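Local coordinates for restriction endonuclease AspBHI (Azoarcus sp., PDB 4OC8), which cleaves DNA as a modification-dependent restriction endonuclease, probably recognising modified sites through a separate N-terminal domain, at residues E7-V12 and L34-G39; M30-V35 and T130-R135. All coordinates share one frame; numbering follows the deposited sequence.

Contact 1: residues E7-V12 and L34-G39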
ATOM      1  N   GLU A   7     -37.475 -24.225  14.936  1.00 81.62           N
ATOM      2  CA  GLU A   7     -37.867 -23.472  16.129  1.00 80.78           C
ATOM      3  C   GLU A   7     -36.660 -22.929  16.897  1.00 74.55           C
ATOM      4  O   GLU A   7     -36.788 -22.006  17.710  1.00 70.23           O
ATOM      5  CB  GLU A   7     -38.722 -24.356  17.044  1.00 83.81           C
ATOM      6  CG  GLU A   7     -38.078 -25.699  17.382  1.00 99.89           C
ATOM      7  CD  GLU A   7     -38.994 -26.615  18.176  1.00101.15           C
ATOM      8  OE1 GLU A   7     -39.527 -26.178  19.220  1.00 96.76           O
ATOM      9  OE2 GLU A   7     -39.184 -27.776  17.754  1.00 90.14           O
ATOM     10  N   THR A   8     -35.493 -23.506  16.613  1.00 66.89           N
ATOM     11  CA  THR A   8     -34.215 -23.080  17.178  1.00 68.48           C
ATOM     12  C   THR A   8     -33.973 -21.571  17.031  1.00 70.84           C
ATOM     13  O   THR A   8     -33.260 -20.961  17.835  1.00 67.13           O
ATOM     14  CB  THR A   8     -33.055 -23.860  16.522  1.00 59.03           C
ATOM     15  OG1 THR A   8     -33.320 -25.265  16.609  1.00 63.69           O
ATOM     16  CG2 THR A   8     -31.731 -23.559  17.204  1.00 60.93           C
ATOM     17  N   LEU A   9     -34.592 -20.971  16.017  1.00 58.90           N
ATOM     18  CA  LEU A   9     -34.434 -19.545  15.746  1.00 51.76           C
ATOM     19  C   LEU A   9     -35.078 -18.651  16.808  1.00 58.22           C
ATOM     20  O   LEU A   9     -34.877 -17.434  16.807  1.00 50.67           O
ATOM     21  CB  LEU A   9     -34.996 -19.205  14.367  1.00 53.32           C
ATOM     22  CG  LEU A   9     -34.388 -19.970  13.194  1.00 54.41           C
ATOM     23  CD1 LEU A   9     -35.146 -19.655  11.920  1.00 52.95           C
ATOM     24  CD2 LEU A   9     -32.916 -19.626  13.043  1.00 59.09           C
ATOM     25  N   GLY A  10     -35.851 -19.249  17.710  1.00 56.35           N
ATOM     26  CA  GLY A  10     -36.420 -18.503  18.817  1.00 57.29           C
ATOM     27  C   GLY A  10     -35.599 -18.640  20.088  1.00 63.35           C
ATOM     28  O   GLY A  10     -35.958 -18.094  21.135  1.00 57.11           O
ATOM     29  N   GLN A  11     -34.482 -19.358  19.996  1.00 61.47           N
ATOM     30  CA  GLN A  11     -33.697 -19.684  21.184  1.00 67.60           C
ATOM     31  C   GLN A  11     -32.203 -19.371  21.067  1.00 65.65           C
ATOM     32  O   GLN A  11     -31.608 -18.818  21.993  1.00 69.11           O
ATOM     33  CB  GLN A  11     -33.900 -21.160  21.558  1.00 76.56           C
ATOM     34  CG  GLN A  11     -35.299 -21.471  22.080  1.00 75.82           C
ATOM     35  CD  GLN A  11     -35.694 -22.920  21.880  1.00 83.39           C
ATOM     36  OE1 GLN A  11     -34.955 -23.703  21.278  1.00 90.26           O
ATOM     37  NE2 GLN A  11     -36.869 -23.286  22.381  1.00 70.82           N
ATOM     38  N   VAL A  12     -31.601 -19.725  19.935  1.00 59.33           N
ATOM     39  CA  VAL A  12     -30.155 -19.585  19.763  1.00 56.30           C
ATOM     40  C   VAL A  12     -29.695 -18.120  19.645  1.00 48.58           C
ATOM     41  O   VAL A  12     -30.425 -17.260  19.158  1.00 42.76           O
ATOM     42  CB  VAL A  12     -29.654 -20.423  18.557  1.00 52.58           C
ATOM     43  CG1 VAL A  12     -30.169 -19.847  17.251  1.00 55.93           C
ATOM     44  CG2 VAL A  12     -28.137 -20.515  18.545  1.00 62.86           C
ATOM     45  N   LEU A  34     -34.953 -14.259   9.941  1.00 53.06           N
ATOM     46  CA  LEU A  34     -34.680 -13.032  10.677  1.00 51.21           C
ATOM     47  C   LEU A  34     -35.879 -12.560  11.497  1.00 50.76           C
ATOM     48  O   LEU A  34     -35.736 -11.713  12.373  1.00 52.64           O
ATOM     49  CB  LEU A  34     -34.209 -11.915   9.738  1.00 48.00           C
ATOM     50  CG  LEU A  34     -32.898 -12.172   8.993  1.00 51.53           C
ATOM     51  CD1 LEU A  34     -32.399 -10.908   8.306  1.00 46.02           C
ATOM     52  CD2 LEU A  34     -31.844 -12.721   9.937  1.00 51.76           C
ATOM     53  N   VAL A  35     -37.061 -13.097  11.217  1.00 50.72           N
ATOM     54  CA  VAL A  35     -38.238 -12.733  12.008  1.00 63.24           C
ATOM     55  C   VAL A  35     -38.206 -13.346  13.414  1.00 49.84           C
ATOM     56  O   VAL A  35     -38.308 -12.617  14.401  1.00 44.76           O
ATOM     57  CB  VAL A  35     -39.570 -13.050  11.289  1.00 62.98           C
ATOM     58  CG1 VAL A  35     -40.712 -12.280  11.932  1.00 49.52           C
ATOM     59  CG2 VAL A  35     -39.453 -12.715   9.819  1.00 67.43           C
ATOM     60  N   PRO A  36     -38.057 -14.681  13.519  1.00 49.35           N
ATOM     61  CA  PRO A  36     -37.880 -15.203  14.876  1.00 47.26           C
ATOM     62  C   PRO A  36     -36.490 -14.914  15.448  1.00 52.15           C
ATOM     63  O   PRO A  36     -36.362 -14.783  16.666  1.00 61.73           O
ATOM     64  CB  PRO A  36     -38.074 -16.710  14.695  1.00 41.95           C
ATOM     65  CG  PRO A  36     -37.674 -16.970  13.308  1.00 52.94           C
ATOM     66  CD  PRO A  36     -38.139 -15.773  12.532  1.00 55.13           C
ATOM     67  N   LEU A  37     -35.468 -14.813  14.602  1.00 44.09           N
ATOM     68  CA  LEU A  37     -34.118 -14.579  15.116  1.00 48.07           C
ATOM     69  C   LEU A  37     -33.919 -13.159  15.651  1.00 45.09           C
ATOM     70  O   LEU A  37     -33.222 -12.963  16.640  1.00 51.00           O
ATOM     71  CB  LEU A  37     -33.057 -14.903  14.057  1.00 47.28           C
ATOM     72  CG  LEU A  37     -31.588 -14.836  14.481  1.00 46.86           C
ATOM     73  CD1 LEU A  37     -31.280 -15.902  15.523  1.00 44.65           C
ATOM     74  CD2 LEU A  37     -30.662 -14.964  13.274  1.00 41.50           C
ATOM     75  N   VAL A  38     -34.531 -12.175  15.003  1.00 39.68           N
ATOM     76  CA  VAL A  38     -34.248 -10.776  15.317  1.00 45.87           C
ATOM     77  C   VAL A  38     -35.487  -9.999  15.759  1.00 48.25           C
ATOM     78  O   VAL A  38     -35.430  -9.208  16.700  1.00 48.32           O
ATOM     79  CB  VAL A  38     -33.590 -10.050  14.110  1.00 54.91           C
ATOM     80  CG1 VAL A  38     -33.462  -8.559  14.368  1.00 43.63           C
ATOM     81  CG2 VAL A  38     -32.225 -10.644  13.805  1.00 47.05           C
ATOM     82  N   GLY A  39     -36.595 -10.203  15.054  1.00 47.11           N
ATOM     83  CA  GLY A  39     -37.828  -9.508  15.361  1.00 42.18           C
ATOM     84  C   GLY A  39     -38.157  -8.424  14.354  1.00 50.49           C
ATOM     85  O   GLY A  39     -39.110  -7.666  14.533  1.00 52.52           O
TER

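Contact 2: residues M30-V35 and T130-R135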
ATOM      1  N   MET A  30     -42.227 -19.391   2.353  1.00116.54           N
ATOM      2  CA  MET A  30     -40.945 -19.582   3.017  1.00111.22           C
ATOM      3  C   MET A  30     -40.811 -18.595   4.168  1.00 97.20           C
ATOM      4  O   MET A  30     -40.850 -17.382   3.966  1.00 94.88           O
ATOM      5  CB  MET A  30     -39.789 -19.406   2.027  1.00109.75           C
ATOM      6  CG  MET A  30     -38.443 -19.901   2.542  1.00101.54           C
ATOM      7  SD  MET A  30     -38.256 -21.698   2.472  1.00111.97           S
ATOM      8  CE  MET A  30     -37.995 -21.956   0.718  1.00106.03           C
ATOM      9  N   ALA A  31     -40.664 -19.125   5.377  1.00 89.44           N
ATOM     10  CA  ALA A  31     -40.501 -18.294   6.559  1.00 81.63           C
ATOM     11  C   ALA A  31     -39.107 -17.678   6.597  1.00 79.89           C
ATOM     12  O   ALA A  31     -38.105 -18.385   6.500  1.00 78.14           O
ATOM     13  CB  ALA A  31     -40.754 -19.109   7.813  1.00 82.77           C
ATOM     14  N   ASP A  32     -39.053 -16.357   6.731  1.00 73.39           N
ATOM     15  CA  ASP A  32     -37.791 -15.643   6.856  1.00 64.00           C
ATOM     16  C   ASP A  32     -37.255 -15.823   8.277  1.00 62.01           C
ATOM     17  O   ASP A  32     -37.958 -15.541   9.248  1.00 63.72           O
ATOM     18  CB  ASP A  32     -37.995 -14.161   6.534  1.00 62.46           C
ATOM     19  CG  ASP A  32     -36.700 -13.373   6.532  1.00 65.32           C
ATOM     20  OD1 ASP A  32     -36.052 -13.287   5.467  1.00 60.27           O
ATOM     21  OD2 ASP A  32     -36.334 -12.827   7.593  1.00 62.99           O
ATOM     22  N   PRO A  33     -36.006 -16.303   8.403  1.00 52.31           N
ATOM     23  CA  PRO A  33     -35.414 -16.643   9.703  1.00 58.22           C
ATOM     24  C   PRO A  33     -35.113 -15.419  10.571  1.00 54.99           C
ATOM     25  O   PRO A  33     -35.038 -15.536  11.796  1.00 53.75           O
ATOM     26  CB  PRO A  33     -34.117 -17.353   9.314  1.00 54.75           C
ATOM     27  CG  PRO A  33     -33.764 -16.774   7.999  1.00 58.66           C
ATOM     28  CD  PRO A  33     -35.064 -16.526   7.295  1.00 51.64           C
ATOM     29  N   LEU A  34     -34.953 -14.259   9.941  1.00 53.06           N
ATOM     30  CA  LEU A  34     -34.680 -13.032  10.677  1.00 51.21           C
ATOM     31  C   LEU A  34     -35.879 -12.560  11.497  1.00 50.76           C
ATOM     32  O   LEU A  34     -35.736 -11.713  12.373  1.00 52.64           O
ATOM     33  CB  LEU A  34     -34.209 -11.915   9.738  1.00 48.00           C
ATOM     34  CG  LEU A  34     -32.898 -12.172   8.993  1.00 51.53           C
ATOM     35  CD1 LEU A  34     -32.399 -10.908   8.306  1.00 46.02           C
ATOM     36  CD2 LEU A  34     -31.844 -12.721   9.937  1.00 51.76           C
ATOM     37  N   VAL A  35     -37.061 -13.097  11.217  1.00 50.72           N
ATOM     38  CA  VAL A  35     -38.238 -12.733  12.008  1.00 63.24           C
ATOM     39  C   VAL A  35     -38.206 -13.346  13.414  1.00 49.84           C
ATOM     40  O   VAL A  35     -38.308 -12.617  14.401  1.00 44.76           O
ATOM     41  CB  VAL A  35     -39.570 -13.050  11.289  1.00 62.98           C
ATOM     42  CG1 VAL A  35     -40.712 -12.280  11.932  1.00 49.52           C
ATOM     43  CG2 VAL A  35     -39.453 -12.715   9.819  1.00 67.43           C
ATOM     44  N   THR A 130     -29.488 -20.158  -0.657  1.00105.93           N
ATOM     45  CA  THR A 130     -30.139 -21.453  -0.832  1.00111.68           C
ATOM     46  C   THR A 130     -31.545 -21.358  -0.244  1.00105.57           C
ATOM     47  O   THR A 130     -31.742 -21.523   0.961  1.00 97.45           O
ATOM     48  CB  THR A 130     -29.358 -22.611  -0.161  1.00104.76           C
ATOM     49  OG1 THR A 130     -30.272 -23.469   0.539  1.00 88.07           O
ATOM     50  CG2 THR A 130     -28.321 -22.074   0.819  1.00 84.99           C
ATOM     51  N   GLY A 131     -32.523 -21.098  -1.104  1.00 93.45           N
ATOM     52  CA  GLY A 131     -33.830 -20.690  -0.631  1.00104.66           C
ATOM     53  C   GLY A 131     -33.640 -19.354   0.056  1.00101.29           C
ATOM     54  O   GLY A 131     -33.088 -18.427  -0.535  1.00104.52           O
ATOM     55  N   ARG A 132     -34.071 -19.251   1.309  1.00 91.12           N
ATOM     56  CA  ARG A 132     -33.859 -18.031   2.076  1.00 82.97           C
ATOM     57  C   ARG A 132     -33.047 -18.312   3.344  1.00 81.45           C
ATOM     58  O   ARG A 132     -33.593 -18.729   4.365  1.00 76.61           O
ATOM     59  CB  ARG A 132     -35.198 -17.384   2.427  1.00 67.35           C
ATOM     60  CG  ARG A 132     -35.107 -15.926   2.832  1.00 69.26           C
ATOM     61  CD  ARG A 132     -36.495 -15.343   3.049  1.00 77.35           C
ATOM     62  NE  ARG A 132     -36.472 -13.892   3.218  1.00 80.79           N
ATOM     63  CZ  ARG A 132     -36.551 -13.023   2.215  1.00 88.11           C
ATOM     64  NH1 ARG A 132     -36.653 -13.457   0.967  1.00 83.91           N
ATOM     65  NH2 ARG A 132     -36.526 -11.718   2.458  1.00 86.96           N
ATOM     66  N   THR A 133     -31.737 -18.096   3.266  1.00 72.96           N
ATOM     67  CA  THR A 133     -30.850 -18.311   4.407  1.00 62.66           C
ATOM     68  C   THR A 133     -29.870 -17.154   4.557  1.00 69.81           C
ATOM     69  O   THR A 133     -29.518 -16.494   3.578  1.00 70.39           O
ATOM     70  CB  THR A 133     -30.023 -19.596   4.256  1.00 64.13           C
ATOM     71  OG1 THR A 133     -29.038 -19.408   3.236  1.00 85.27           O
ATOM     72  CG2 THR A 133     -30.905 -20.767   3.889  1.00 70.09           C
ATOM     73  N   PHE A 134     -29.418 -16.919   5.785  1.00 60.94           N
ATOM     74  CA  PHE A 134     -28.514 -15.808   6.053  1.00 57.04           C
ATOM     75  C   PHE A 134     -27.376 -16.209   6.976  1.00 49.70           C
ATOM     76  O   PHE A 134     -27.591 -16.849   7.993  1.00 55.06           O
ATOM     77  CB  PHE A 134     -29.277 -14.642   6.677  1.00 48.28           C
ATOM     78  CG  PHE A 134     -30.403 -14.133   5.830  1.00 57.75           C
ATOM     79  CD1 PHE A 134     -31.662 -14.700   5.914  1.00 59.91           C
ATOM     80  CD2 PHE A 134     -30.205 -13.081   4.954  1.00 63.63           C
ATOM     81  CE1 PHE A 134     -32.701 -14.233   5.137  1.00 61.84           C
ATOM     82  CE2 PHE A 134     -31.242 -12.605   4.178  1.00 66.02           C
ATOM     83  CZ  PHE A 134     -32.492 -13.183   4.268  1.00 66.77           C
ATOM     84  N   ARG A 135     -26.161 -15.821   6.612  1.00 43.13           N
ATOM     85  CA  ARG A 135     -25.011 -15.965   7.486  1.00 50.24           C
ATOM     86  C   ARG A 135     -24.784 -14.656   8.245  1.00 50.11           C
ATOM     87  O   ARG A 135     -24.586 -13.599   7.635  1.00 50.49           O
ATOM     88  CB  ARG A 135     -23.766 -16.335   6.676  1.00 46.67           C
ATOM     89  CG  ARG A 135     -22.519 -16.553   7.512  1.00 48.75           C
ATOM     90  CD  ARG A 135     -21.327 -16.878   6.633  1.00 46.83           C
ATOM     91  NE  ARG A 135     -21.554 -18.089   5.853  1.00 54.77           N
ATOM     92  CZ  ARG A 135     -21.099 -19.291   6.187  1.00 57.78           C
ATOM     93  NH1 ARG A 135     -20.377 -19.444   7.289  1.00 62.72           N
ATOM     94  NH2 ARG A 135     -21.355 -20.338   5.416  1.00 58.76           N
TER

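Contact 1: residues E7-V12 and L34-G39
Leu9 lies alongside the ring of Pro36, both side chains pointing the same way, with Leu9 CB 3.6 Å from Pro36 CG. Because Leu9 CG stands anti to the carbonyl carbon (chi1 -57°), its CD1 branch also reaches the proline, 3.9 Å from Pro36 CG. Beside this apolar pair runs a backbone contact: Leu37 CA offers a C-H to Leu9 O at 3.4 Å. The CD1 methyl of Leu37 extends the contact to Val12 in the loop that follows, 4.0 Å from Val12 O and 4.4 Å from Val12 CG1. Leu9 O and Pro36 O, both acceptors, lie close together, and Arg182 NH1 bonds to Pro36 O and weakly to Leu9 O. His186 NE2 donates to Leu37 O, so the helix 182-189 serves two carbonyls of the short helix 34-37. Farther out, Tyr20 of strand 19-24 touches Leu9, Val12 and Leu37, while Phe4 of strand 3-4 packs on Leu9 and Val12. Within 7-12, Thr8 O accepts from both Gln11 N and Val12 N, fixing the turn that presents Leu9. A 3-10 segment here packs on a short helix, joining the loop between strands 3-4 and 14-15 to helix 34-37 at the periphery of the N-terminal sheet.

Contact 2: residues M30-V35 and T130-R135
Asp32 and Arg132 form a salt bridge through Asp32 OD1 and Arg132 NE, with an N-H...O angle of 165°; its modelled length is too short to be trusted. The arginine chain, extended from CG to NE, brings its guanidinium edge to the acid, and the two planes are turned 61° apart. The other oxygen, Asp32 OD2, pairs with Arg47 NH1 of strand 46-48 and takes a weak capping bond from Leu34 N (3.1 Å). The buried carboxylate is thus satisfied at both oxygens, and its negative charge probably lets the guanidinium groups of Arg132 and Arg47 lie close together. Val35 N adds a bond to Asp32 O (3.3 Å), closing the turn into the helix. Next to the carboxylate, the Phe134 ring takes Pro33 CG at its edge, 3.6 Å from Phe134 CD1, and Leu34 CG over one face, offset toward the rim, 4.2 Å from the same CD1. An alanine at Phe134 would remove that ring and is likely to leave Pro33 and Leu34 facing a gap beside Phe125. Backbone bonds of Arg132 and Phe134 go to Gly22 and Tyr20, those of Ala31 to Tyr23. Capping aspartate, ion pairs and aromatic packing together hold the turn that leads into helix 34-37 against the curled mixed sheet of the N-terminal domain, whose family belongs to the PUA clan.

How the contacts relate
The two contacts share Leu34 and Val35, use the same short helix 34-37, and have centres about 10 Å apart. Contact 2 is mostly buried and meets the turn that leads into the helix, and Leu34, combining a carboxylate with Arg132, Arg47 from strand 46-48, and the Phe134 ring of strand 133-142. Contact 1, only partly buried, meets the body of the helix, where aliphatic carbons and backbone carbonyls do the work and the arginine comes from helix 182-189, outside both its segments. They join directly where Leu9 CD1 packs 3.6 Å from Pro33 CB. Strand 19-24 touches both, with Tyr20 packing on contact 1 and bonding through its backbone to Phe134 in contact 2.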